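Local coordinates for protein endoglucanase (Clostridium thermocellum, PDB 2E4T) that probably hydrolyses internal beta-1,4-glucosidic bonds of cellulose and xyloglucan, this chain being the family 44 TIM-barrel catalytic part of a longer multidomain enzyme, at residues Q110-G121 against A129-F139; S182-W190 against V202-S211. One frame throughout, in Å; residues are numbered along the deposited sequence.

Contact 1: Q110-G121 against A129-F139; sequences QAAGYVSADGNG and APSSRWKEVKF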
loop_
_atom_site.group_PDB
_atom_site.type_symbol
_atom_site.label_atom_id
_atom_site.label_comp_id
_atom_site.label_asym_id
_atom_site.label_seq_id
_atom_site.Cartn_x
_atom_site.Cartn_y
_atom_site.Cartn_z
ATOM N N GLN A 110 -1.991 -3.051 -17.869
ATOM C CA GLN A 110 -1.349 -2.010 -18.652
ATOM C C GLN A 110 -2.405 -1.142 -19.362
ATOM O O GLN A 110 -3.206 -1.640 -20.163
ATOM C CB GLN A 110 -0.436 -2.701 -19.686
ATOM C CG GLN A 110 0.765 -3.380 -19.030
ATOM C CD GLN A 110 0.427 -4.539 -18.103
ATOM O OE1 GLN A 110 -0.317 -5.469 -18.486
ATOM N NE2 GLN A 110 0.979 -4.501 -16.879
ATOM N N ALA A 111 -2.376 0.162 -19.050
ATOM C CA ALA A 111 -3.358 1.081 -19.556
ATOM C C ALA A 111 -2.776 2.298 -20.272
ATOM O O ALA A 111 -3.511 3.034 -20.928
ATOM C CB ALA A 111 -4.347 1.549 -18.475
ATOM N N ALA A 112 -1.474 2.562 -20.143
ATOM C CA ALA A 112 -0.887 3.759 -20.745
ATOM C C ALA A 112 -1.015 3.715 -22.284
ATOM O O ALA A 112 -1.045 4.781 -22.908
ATOM C CB ALA A 112 0.556 3.933 -20.331
ATOM N N GLY A 113 -1.062 2.538 -22.860
ATOM C CA GLY A 113 -1.521 2.359 -24.232
ATOM C C GLY A 113 -0.734 1.368 -25.053
ATOM O O GLY A 113 -1.262 0.845 -26.044
ATOM N N TYR A 114 0.519 1.114 -24.657
ATOM C CA TYR A 114 1.422 0.248 -25.420
ATOM C C TYR A 114 2.324 -0.500 -24.427
ATOM O O TYR A 114 2.561 -0.012 -23.291
ATOM C CB TYR A 114 2.322 1.086 -26.347
ATOM C CG TYR A 114 1.536 1.799 -27.422
ATOM C CD1 TYR A 114 1.351 1.207 -28.680
ATOM C CD2 TYR A 114 0.954 3.046 -27.202
ATOM C CE1 TYR A 114 0.595 1.840 -29.657
ATOM C CE2 TYR A 114 0.170 3.681 -28.162
ATOM C CZ TYR A 114 0.010 3.046 -29.397
ATOM O OH TYR A 114 -0.759 3.688 -30.360
ATOM N N VAL A 115 2.863 -1.609 -24.895
ATOM C CA VAL A 115 3.792 -2.415 -24.098
ATOM C C VAL A 115 4.976 -2.829 -25.002
ATOM O O VAL A 115 4.864 -2.857 -26.257
ATOM C CB VAL A 115 3.115 -3.689 -23.491
ATOM C CG1 VAL A 115 2.069 -3.235 -22.469
ATOM C CG2 VAL A 115 2.514 -4.567 -24.560
ATOM N N SER A 116 6.098 -3.152 -24.374
ATOM C CA SER A 116 7.304 -3.465 -25.144
ATOM C C SER A 116 7.077 -4.618 -26.127
ATOM O O SER A 116 6.615 -5.719 -25.746
ATOM C CB SER A 116 8.405 -3.936 -24.181
ATOM O OG SER A 116 8.852 -2.853 -23.376
ATOM N N ALA A 117 7.490 -4.410 -27.385
ATOM C CA ALA A 117 7.445 -5.475 -28.378
ATOM C C ALA A 117 8.631 -6.423 -28.295
ATOM O O ALA A 117 8.567 -7.518 -28.873
ATOM C CB ALA A 117 7.414 -4.875 -29.783
ATOM N N ASP A 118 9.725 -5.975 -27.679
ATOM C CA ASP A 118 11.008 -6.651 -27.786
ATOM C C ASP A 118 11.802 -6.342 -26.516
ATOM O O ASP A 118 11.382 -5.555 -25.660
ATOM C CB ASP A 118 11.754 -6.216 -29.063
ATOM C CG ASP A 118 12.015 -4.706 -29.050
ATOM O OD1 ASP A 118 12.716 -4.232 -28.134
ATOM O OD2 ASP A 118 11.482 -3.990 -29.969
ATOM N N GLY A 119 12.967 -6.982 -26.430
ATOM C CA GLY A 119 13.935 -6.725 -25.379
ATOM C C GLY A 119 15.241 -6.184 -25.940
ATOM O O GLY A 119 16.321 -6.511 -25.454
ATOM N N ASN A 120 15.159 -5.312 -26.943
ATOM C CA ASN A 120 16.333 -4.976 -27.751
ATOM C C ASN A 120 17.119 -3.778 -27.290
ATOM O O ASN A 120 18.151 -3.491 -27.913
ATOM C CB ASN A 120 15.956 -4.727 -29.239
ATOM C CG ASN A 120 15.222 -5.807 -29.876
ATOM O OD1 ASN A 120 15.373 -6.918 -29.487
ATOM N ND2 ASN A 120 14.473 -5.510 -30.970
ATOM N N GLY A 121 16.745 -3.127 -26.180
ATOM C CA GLY A 121 17.525 -2.013 -25.671
ATOM C C GLY A 121 16.742 -0.707 -25.819
ATOM O O GLY A 121 15.485 -0.673 -25.838
ATOM N N ALA A 129 5.635 5.362 -29.391
ATOM C CA ALA A 129 4.544 4.542 -29.880
ATOM C C ALA A 129 3.548 5.393 -30.666
ATOM O O ALA A 129 3.235 6.540 -30.279
ATOM C CB ALA A 129 3.828 3.914 -28.683
ATOM N N PRO A 130 2.921 4.803 -31.712
ATOM C CA PRO A 130 3.151 3.458 -32.214
ATOM C C PRO A 130 4.435 3.380 -33.055
ATOM O O PRO A 130 4.769 4.311 -33.808
ATOM C CB PRO A 130 1.928 3.196 -33.109
ATOM C CG PRO A 130 1.530 4.591 -33.597
ATOM C CD PRO A 130 1.792 5.492 -32.404
ATOM N N SER A 131 5.127 2.269 -32.917
ATOM C CA SER A 131 6.300 1.964 -33.731
ATOM C C SER A 131 6.566 0.475 -33.636
ATOM O O SER A 131 5.926 -0.232 -32.819
ATOM C CB SER A 131 7.531 2.757 -33.294
ATOM O OG SER A 131 8.086 2.143 -32.127
ATOM N N SER A 132 7.574 0.004 -34.363
ATOM C CA SER A 132 7.938 -1.401 -34.303
ATOM C C SER A 132 8.379 -1.819 -32.902
ATOM O O SER A 132 8.418 -3.033 -32.609
ATOM C CB SER A 132 9.105 -1.701 -35.276
ATOM O OG SER A 132 10.271 -1.046 -34.881
ATOM N N ARG A 133 8.722 -0.856 -32.038
ATOM C CA ARG A 133 9.206 -1.190 -30.695
ATOM C C ARG A 133 8.060 -1.497 -29.715
ATOM O O ARG A 133 8.357 -1.891 -28.576
ATOM C CB ARG A 133 10.051 -0.048 -30.129
ATOM C CG ARG A 133 11.216 0.351 -31.042
ATOM C CD ARG A 133 12.169 -0.778 -31.378
ATOM N NE ARG A 133 12.697 -1.456 -30.194
ATOM C CZ ARG A 133 13.661 -0.979 -29.415
ATOM N NH1 ARG A 133 14.225 0.200 -29.678
ATOM N NH2 ARG A 133 14.036 -1.693 -28.345
ATOM N N TRP A 134 6.817 -1.305 -30.133
ATOM C CA TRP A 134 5.687 -1.395 -29.207
ATOM C C TRP A 134 4.572 -2.221 -29.787
ATOM O O TRP A 134 4.350 -2.236 -31.027
ATOM C CB TRP A 134 5.147 0.042 -28.946
ATOM C CG TRP A 134 6.143 0.976 -28.375
ATOM C CD1 TRP A 134 6.768 1.995 -29.024
ATOM C CD2 TRP A 134 6.658 0.993 -27.028
ATOM N NE1 TRP A 134 7.628 2.664 -28.197
ATOM C CE2 TRP A 134 7.589 2.061 -26.949
ATOM C CE3 TRP A 134 6.461 0.168 -25.910
ATOM C CZ2 TRP A 134 8.261 2.344 -25.767
ATOM C CZ3 TRP A 134 7.153 0.438 -24.750
ATOM C CH2 TRP A 134 8.041 1.525 -24.688
ATOM N N LYS A 135 3.784 -2.808 -28.894
ATOM C CA LYS A 135 2.492 -3.390 -29.251
ATOM C C LYS A 135 1.385 -2.563 -28.598
ATOM O O LYS A 135 1.530 -2.126 -27.433
ATOM C CB LYS A 135 2.387 -4.831 -28.755
ATOM C CG LYS A 135 3.442 -5.766 -29.311
ATOM C CD LYS A 135 3.421 -5.893 -30.812
ATOM C CE LYS A 135 4.474 -6.874 -31.322
ATOM N NZ LYS A 135 4.423 -6.951 -32.832
ATOM N N GLU A 136 0.311 -2.308 -29.336
ATOM C CA GLU A 136 -0.813 -1.575 -28.817
ATOM C C GLU A 136 -1.643 -2.449 -27.874
ATOM O O GLU A 136 -1.971 -3.585 -28.236
ATOM C CB GLU A 136 -1.696 -1.094 -30.002
ATOM C CG GLU A 136 -2.886 -0.240 -29.539
ATOM C CD GLU A 136 -3.848 0.095 -30.636
ATOM O OE1 GLU A 136 -3.402 0.374 -31.777
ATOM O OE2 GLU A 136 -5.093 0.080 -30.366
ATOM N N VAL A 137 -1.977 -1.914 -26.703
ATOM C CA VAL A 137 -2.846 -2.628 -25.794
ATOM C C VAL A 137 -4.296 -2.362 -26.119
ATOM O O VAL A 137 -4.705 -1.203 -26.303
ATOM C CB VAL A 137 -2.577 -2.172 -24.337
ATOM C CG1 VAL A 137 -3.596 -2.796 -23.409
ATOM C CG2 VAL A 137 -1.138 -2.600 -23.957
ATOM N N LYS A 138 -5.077 -3.443 -26.206
ATOM C CA LYS A 138 -6.533 -3.348 -26.248
ATOM C C LYS A 138 -7.061 -4.053 -25.019
ATOM O O LYS A 138 -6.548 -5.132 -24.633
ATOM C CB LYS A 138 -7.099 -3.956 -27.539
ATOM C CG LYS A 138 -6.811 -3.076 -28.740
ATOM C CD LYS A 138 -7.501 -3.586 -29.972
ATOM C CE LYS A 138 -7.625 -2.533 -31.087
ATOM N NZ LYS A 138 -6.226 -2.108 -31.552
ATOM N N PHE A 139 -8.107 -3.503 -24.406
ATOM C CA PHE A 139 -8.593 -4.122 -23.191
ATOM C C PHE A 139 -9.414 -5.386 -23.453
ATOM O O PHE A 139 -9.335 -6.330 -22.663
ATOM C CB PHE A 139 -9.368 -3.104 -22.360
ATOM C CG PHE A 139 -8.510 -1.906 -21.992
ATOM C CD1 PHE A 139 -7.175 -2.035 -21.623
ATOM C CD2 PHE A 139 -9.084 -0.638 -21.964
ATOM C CE1 PHE A 139 -6.416 -0.906 -21.238
ATOM C CE2 PHE A 139 -8.330 0.460 -21.590
ATOM C CZ PHE A 139 -7.016 0.316 -21.257
HETATM O O HOH W 1 -1.449 2.109 -32.390
HETATM O O HOH W 2 10.459 -2.624 -27.058
HETATM O O HOH W 3 10.491 -4.862 -32.299
#

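Contact 2: S182-W190 against V202-S211; sequences SIDNEPALW and VTAKELIEKS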
loop_
_atom_site.group_PDB
_atom_site.type_symbol
_atom_site.label_atom_id
_atom_site.label_comp_id
_atom_site.label_asym_id
_atom_site.label_seq_id
_atom_site.Cartn_x
_atom_site.Cartn_y
_atom_site.Cartn_z
ATOM N N SER A 182 -4.641 -3.701 -10.796
ATOM C CA SER A 182 -4.512 -2.248 -10.818
ATOM C C SER A 182 -4.589 -1.713 -12.241
ATOM O O SER A 182 -4.061 -2.337 -13.185
ATOM C CB SER A 182 -3.143 -1.871 -10.218
ATOM O OG SER A 182 -2.861 -0.487 -10.220
ATOM N N ILE A 183 -5.207 -0.534 -12.360
ATOM C CA ILE A 183 -5.251 0.196 -13.633
ATOM C C ILE A 183 -3.873 0.934 -13.788
ATOM O O ILE A 183 -3.729 2.114 -13.504
ATOM C CB ILE A 183 -6.423 1.153 -13.681
ATOM C CG1 ILE A 183 -7.746 0.422 -13.419
ATOM C CG2 ILE A 183 -6.503 1.775 -15.089
ATOM C CD1 ILE A 183 -8.886 1.257 -13.058
ATOM N N ASP A 184 -2.870 0.160 -14.197
ATOM C CA ASP A 184 -1.543 0.754 -14.448
ATOM C C ASP A 184 -0.979 1.381 -13.156
ATOM O O ASP A 184 -1.253 0.883 -12.042
ATOM C CB ASP A 184 -1.608 1.687 -15.677
ATOM C CG ASP A 184 -0.329 1.796 -16.469
ATOM O OD1 ASP A 184 0.631 2.412 -15.938
ATOM O OD2 ASP A 184 -0.289 1.281 -17.622
ATOM N N ASN A 185 -0.146 2.392 -13.343
ATOM C CA ASN A 185 0.661 2.940 -12.268
ATOM C C ASN A 185 0.898 4.425 -12.599
ATOM O O ASN A 185 1.356 4.755 -13.678
ATOM C CB ASN A 185 2.049 2.242 -12.274
ATOM C CG ASN A 185 2.916 2.728 -11.123
ATOM O OD1 ASN A 185 2.566 2.501 -9.921
ATOM N ND2 ASN A 185 3.984 3.449 -11.440
ATOM N N GLU A 186 0.588 5.299 -11.637
ATOM C CA GLU A 186 0.979 6.715 -11.695
ATOM C C GLU A 186 0.679 7.330 -13.058
ATOM O O GLU A 186 1.563 7.878 -13.735
ATOM C CB GLU A 186 2.441 6.918 -11.273
ATOM C CG GLU A 186 2.643 6.429 -9.830
ATOM C CD GLU A 186 3.977 6.753 -9.241
ATOM O OE1 GLU A 186 4.909 7.229 -9.954
ATOM O OE2 GLU A 186 4.126 6.511 -7.996
ATOM N N PRO A 187 -0.600 7.393 -13.443
ATOM C CA PRO A 187 -0.944 7.910 -14.782
ATOM C C PRO A 187 -0.560 9.365 -14.968
ATOM O O PRO A 187 -0.217 9.755 -16.121
ATOM C CB PRO A 187 -2.475 7.700 -14.851
ATOM C CG PRO A 187 -2.911 7.656 -13.392
ATOM C CD PRO A 187 -1.784 6.895 -12.713
ATOM N N ALA A 188 -0.638 10.213 -13.931
ATOM C CA ALA A 188 -0.242 11.589 -14.093
ATOM C C ALA A 188 1.254 11.750 -14.318
ATOM O O ALA A 188 1.690 12.848 -14.707
ATOM C CB ALA A 188 -0.732 12.467 -12.947
ATOM N N LEU A 189 2.021 10.687 -14.079
ATOM C CA LEU A 189 3.468 10.682 -14.410
ATOM C C LEU A 189 3.741 9.897 -15.704
ATOM O O LEU A 189 4.912 9.827 -16.095
ATOM C CB LEU A 189 4.316 10.173 -13.266
ATOM C CG LEU A 189 4.265 11.059 -12.009
ATOM C CD1 LEU A 189 5.260 10.540 -10.979
ATOM C CD2 LEU A 189 4.515 12.535 -12.303
ATOM N N TRP A 190 2.739 9.382 -16.417
ATOM C CA TRP A 190 3.037 8.661 -17.656
ATOM C C TRP A 190 3.915 9.506 -18.581
ATOM O O TRP A 190 4.867 8.987 -19.202
ATOM C CB TRP A 190 1.758 8.262 -18.385
ATOM C CG TRP A 190 1.011 7.123 -17.816
ATOM C CD1 TRP A 190 1.477 6.122 -17.002
ATOM C CD2 TRP A 190 -0.358 6.798 -18.105
ATOM N NE1 TRP A 190 0.475 5.201 -16.736
ATOM C CE2 TRP A 190 -0.665 5.584 -17.420
ATOM C CE3 TRP A 190 -1.353 7.420 -18.863
ATOM C CZ2 TRP A 190 -1.941 4.997 -17.495
ATOM C CZ3 TRP A 190 -2.621 6.836 -18.941
ATOM C CH2 TRP A 190 -2.899 5.635 -18.272
ATOM N N VAL A 202 -1.573 13.150 -19.347
ATOM C CA VAL A 202 -2.861 12.481 -19.351
ATOM C C VAL A 202 -3.992 13.431 -19.029
ATOM O O VAL A 202 -3.906 14.295 -18.120
ATOM C CB VAL A 202 -2.856 11.280 -18.380
ATOM C CG1 VAL A 202 -2.806 11.727 -16.915
ATOM C CG2 VAL A 202 -3.997 10.331 -18.669
ATOM N N THR A 203 -5.110 13.297 -19.738
ATOM C CA THR A 203 -6.311 14.043 -19.420
ATOM C C THR A 203 -7.177 13.283 -18.415
ATOM O O THR A 203 -7.149 12.035 -18.348
ATOM C CB THR A 203 -7.114 14.377 -20.705
ATOM O OG1 THR A 203 -7.544 13.155 -21.291
ATOM C CG2 THR A 203 -6.309 15.219 -21.673
ATOM N N ALA A 204 -7.948 14.040 -17.653
ATOM C CA ALA A 204 -8.936 13.409 -16.792
ATOM C C ALA A 204 -9.916 12.538 -17.617
ATOM O O ALA A 204 -10.265 11.422 -17.202
ATOM C CB ALA A 204 -9.681 14.482 -16.003
ATOM N N LYS A 205 -10.343 13.047 -18.771
ATOM C CA LYS A 205 -11.278 12.276 -19.600
ATOM C C LYS A 205 -10.638 10.962 -20.076
ATOM O O LYS A 205 -11.312 9.913 -20.047
ATOM C CB LYS A 205 -11.745 13.087 -20.804
ATOM C CG LYS A 205 -12.742 14.175 -20.428
ATOM C CD LYS A 205 -13.274 14.913 -21.665
ATOM C CE LYS A 205 -12.234 15.566 -22.567
ATOM N NZ LYS A 205 -11.420 16.598 -21.864
ATOM N N GLU A 206 -9.386 10.982 -20.527
ATOM C CA GLU A 206 -8.771 9.747 -20.988
ATOM C C GLU A 206 -8.665 8.762 -19.814
ATOM O O GLU A 206 -8.898 7.558 -19.984
ATOM C CB GLU A 206 -7.366 10.024 -21.573
ATOM C CG GLU A 206 -6.623 8.747 -21.953
ATOM C CD GLU A 206 -5.228 8.865 -22.525
ATOM O OE1 GLU A 206 -5.005 9.638 -23.473
ATOM O OE2 GLU A 206 -4.339 8.229 -21.934
ATOM N N LEU A 207 -8.235 9.263 -18.640
ATOM C CA LEU A 207 -8.046 8.328 -17.527
ATOM C C LEU A 207 -9.365 7.645 -17.165
ATOM O O LEU A 207 -9.384 6.418 -16.922
ATOM C CB LEU A 207 -7.413 9.056 -16.330
ATOM C CG LEU A 207 -7.067 8.142 -15.174
ATOM C CD1 LEU A 207 -6.170 6.978 -15.581
ATOM C CD2 LEU A 207 -6.379 8.976 -14.096
ATOM N N ILE A 208 -10.468 8.408 -17.106
ATOM C CA ILE A 208 -11.759 7.733 -16.810
ATOM C C ILE A 208 -12.132 6.756 -17.886
ATOM O O ILE A 208 -12.563 5.625 -17.589
ATOM C CB ILE A 208 -12.898 8.791 -16.602
ATOM C CG1 ILE A 208 -12.642 9.671 -15.414
ATOM C CG2 ILE A 208 -14.241 8.116 -16.528
ATOM C CD1 ILE A 208 -12.434 9.018 -14.167
ATOM N N GLU A 209 -12.013 7.174 -19.160
ATOM C CA GLU A 209 -12.412 6.264 -20.250
ATOM C C GLU A 209 -11.670 4.953 -20.149
ATOM O O GLU A 209 -12.273 3.859 -20.282
ATOM C CB GLU A 209 -12.163 6.966 -21.608
ATOM C CG GLU A 209 -13.158 8.025 -21.907
ATOM C CD GLU A 209 -13.100 8.519 -23.342
ATOM O OE1 GLU A 209 -12.392 7.921 -24.191
ATOM O OE2 GLU A 209 -13.766 9.531 -23.632
ATOM N N LYS A 210 -10.344 5.023 -19.950
ATOM C CA LYS A 210 -9.547 3.817 -19.874
ATOM C C LYS A 210 -9.897 2.980 -18.653
ATOM O O LYS A 210 -9.928 1.737 -18.711
ATOM C CB LYS A 210 -8.066 4.169 -19.852
ATOM C CG LYS A 210 -7.525 4.629 -21.177
ATOM C CD LYS A 210 -6.080 4.982 -21.101
ATOM C CE LYS A 210 -5.510 5.156 -22.509
ATOM N NZ LYS A 210 -4.134 5.320 -22.548
ATOM N N SER A 211 -10.094 3.656 -17.522
ATOM C CA SER A 211 -10.363 2.930 -16.288
ATOM C C SER A 211 -11.657 2.124 -16.393
ATOM O O SER A 211 -11.752 0.954 -15.987
ATOM C CB SER A 211 -10.461 3.920 -15.119
ATOM O OG SER A 211 -9.235 4.613 -14.946
HETATM O O HOH W 4 0.764 11.788 -17.905
#

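Contact 1: Q110-G121 against A129-F139
At the start of 110-121 the carbonyl O of Gln-110 lies in the plane of the Phe-139 ring, meeting its edge at CE1 (3.5 Å). Gly-113 O then accepts from Val-137 N, opening an antiparallel pairing of strands 114-116 and 134-138. Tyr-114 places one ring face under the methyl of Ala-129, a CH-pi contact with CB 3.4 Å from the ring centroid, while its OH shares a water with Glu-136 OE1. Val-115 and Lys-135 form a hydrogen-bonded pair, each N to the other's O at 2.9 Å; the Val-115 side chain crosses that of Val-137 at about a right angle, CG1 to CG2 3.6 Å. The six-membered ring of Trp-134 turns its edge to the backbone at Val-115 and Ser-116. Beyond Ala-117 N, which bonds to Arg-133 O, Asp-118 receives Arg-133 side-on: NE to OD2 2.8 Å, NH2 to OD1 2.9 Å, each oxygen met on its syn side, with the two planes only 20° apart. Bends at chi2 (-57°) and chi3 (-54°) fold the arginine back to reach it. Asn-120 N reaches OD1 from the anti side, making an Asx turn, and Gly-121 O takes a second bond from NH2 (3.1 Å). Strand 155-157 completes the small sheet beside 134-138, Met-158 of helix 158-169 packs on Val-137, and Phe-139 reaches helix 204-221.

Contact 2: S182-W190 against V202-S211
Pro-187 O is gripped twice: Trp-190 N donates to it at 3.0 Å within the turn, and a water donates to the same Pro-187 O at 2.9 Å. That water also accepts from Val-202 N (3.1 Å), so it bridges the two segments, between which no direct hydrogen bond forms. Beside this bridge, Val-202 CG1 comes to 3.3 Å from Pro-187 O. With chi1 at 70°, CG1 stands between the backbone N and the carbonyl carbon, which leaves CG2 to lean on the indole of Trp-190, 3.8 Å from CZ3. The indole is held by its own segment as well: Pro-187 CA sits over the centre of one face, and NE1 donates to Asp-184 OD1 (2.9 Å) from well above the carboxylate plane. Asn-185 N and Thr-49 OG1 also bond to that oxygen.

The pairing is the beta-alpha half of a TIM-barrel unit. Strand 180-183 is followed by Asn-185 and Glu-186, a pair that clan GH-A glycosidases carry just past the end of the fourth barrel strand, and helix 204-221 returns along the outside of the barrel. Thr-203 N-caps this helix, its OG1 accepting from Glu-206 N. One turn further on, Leu-207 brings both methyls against the Pro-187 ring, CD2 to CG 3.8 Å. In the conformers described, Glu-206 OE2 meets the indole at its edge near CZ3, and is itself held by His-198 and by Lys-210 NZ, which also donates to Ala-111 O. A turn beyond Leu-207, Ser-211 CB touches Ile-183 CD1 at 3.7 Å, the isoleucine being modelled in two conformers; Ser-211 OG donates to Leu-207 O, reaching that oxygen from the face opposite to the one used by Ser-211 N.

Leaving barrel strand 104-109, the chain first runs into contact 1, where 129-139 returns along 110-121 and closes a short loop. It then passes through strand 155-157 and helix 158-169 into strand 180-183, and contact 2 closes the next loop as helix 204-221 packs against the end of that strand. The two closures follow in series, neither nested nor crossed, with centres about 16 Å apart. They nevertheless meet directly: Ala-111 N probably bonds to Asp-184 OD2 (2.8 Å), and Phe-139 CE2 packs on Lys-210 O at 3.5 Å. The small three-stranded sheet of contact 1 is thereby tied to the neighbouring strand and helix of the barrel.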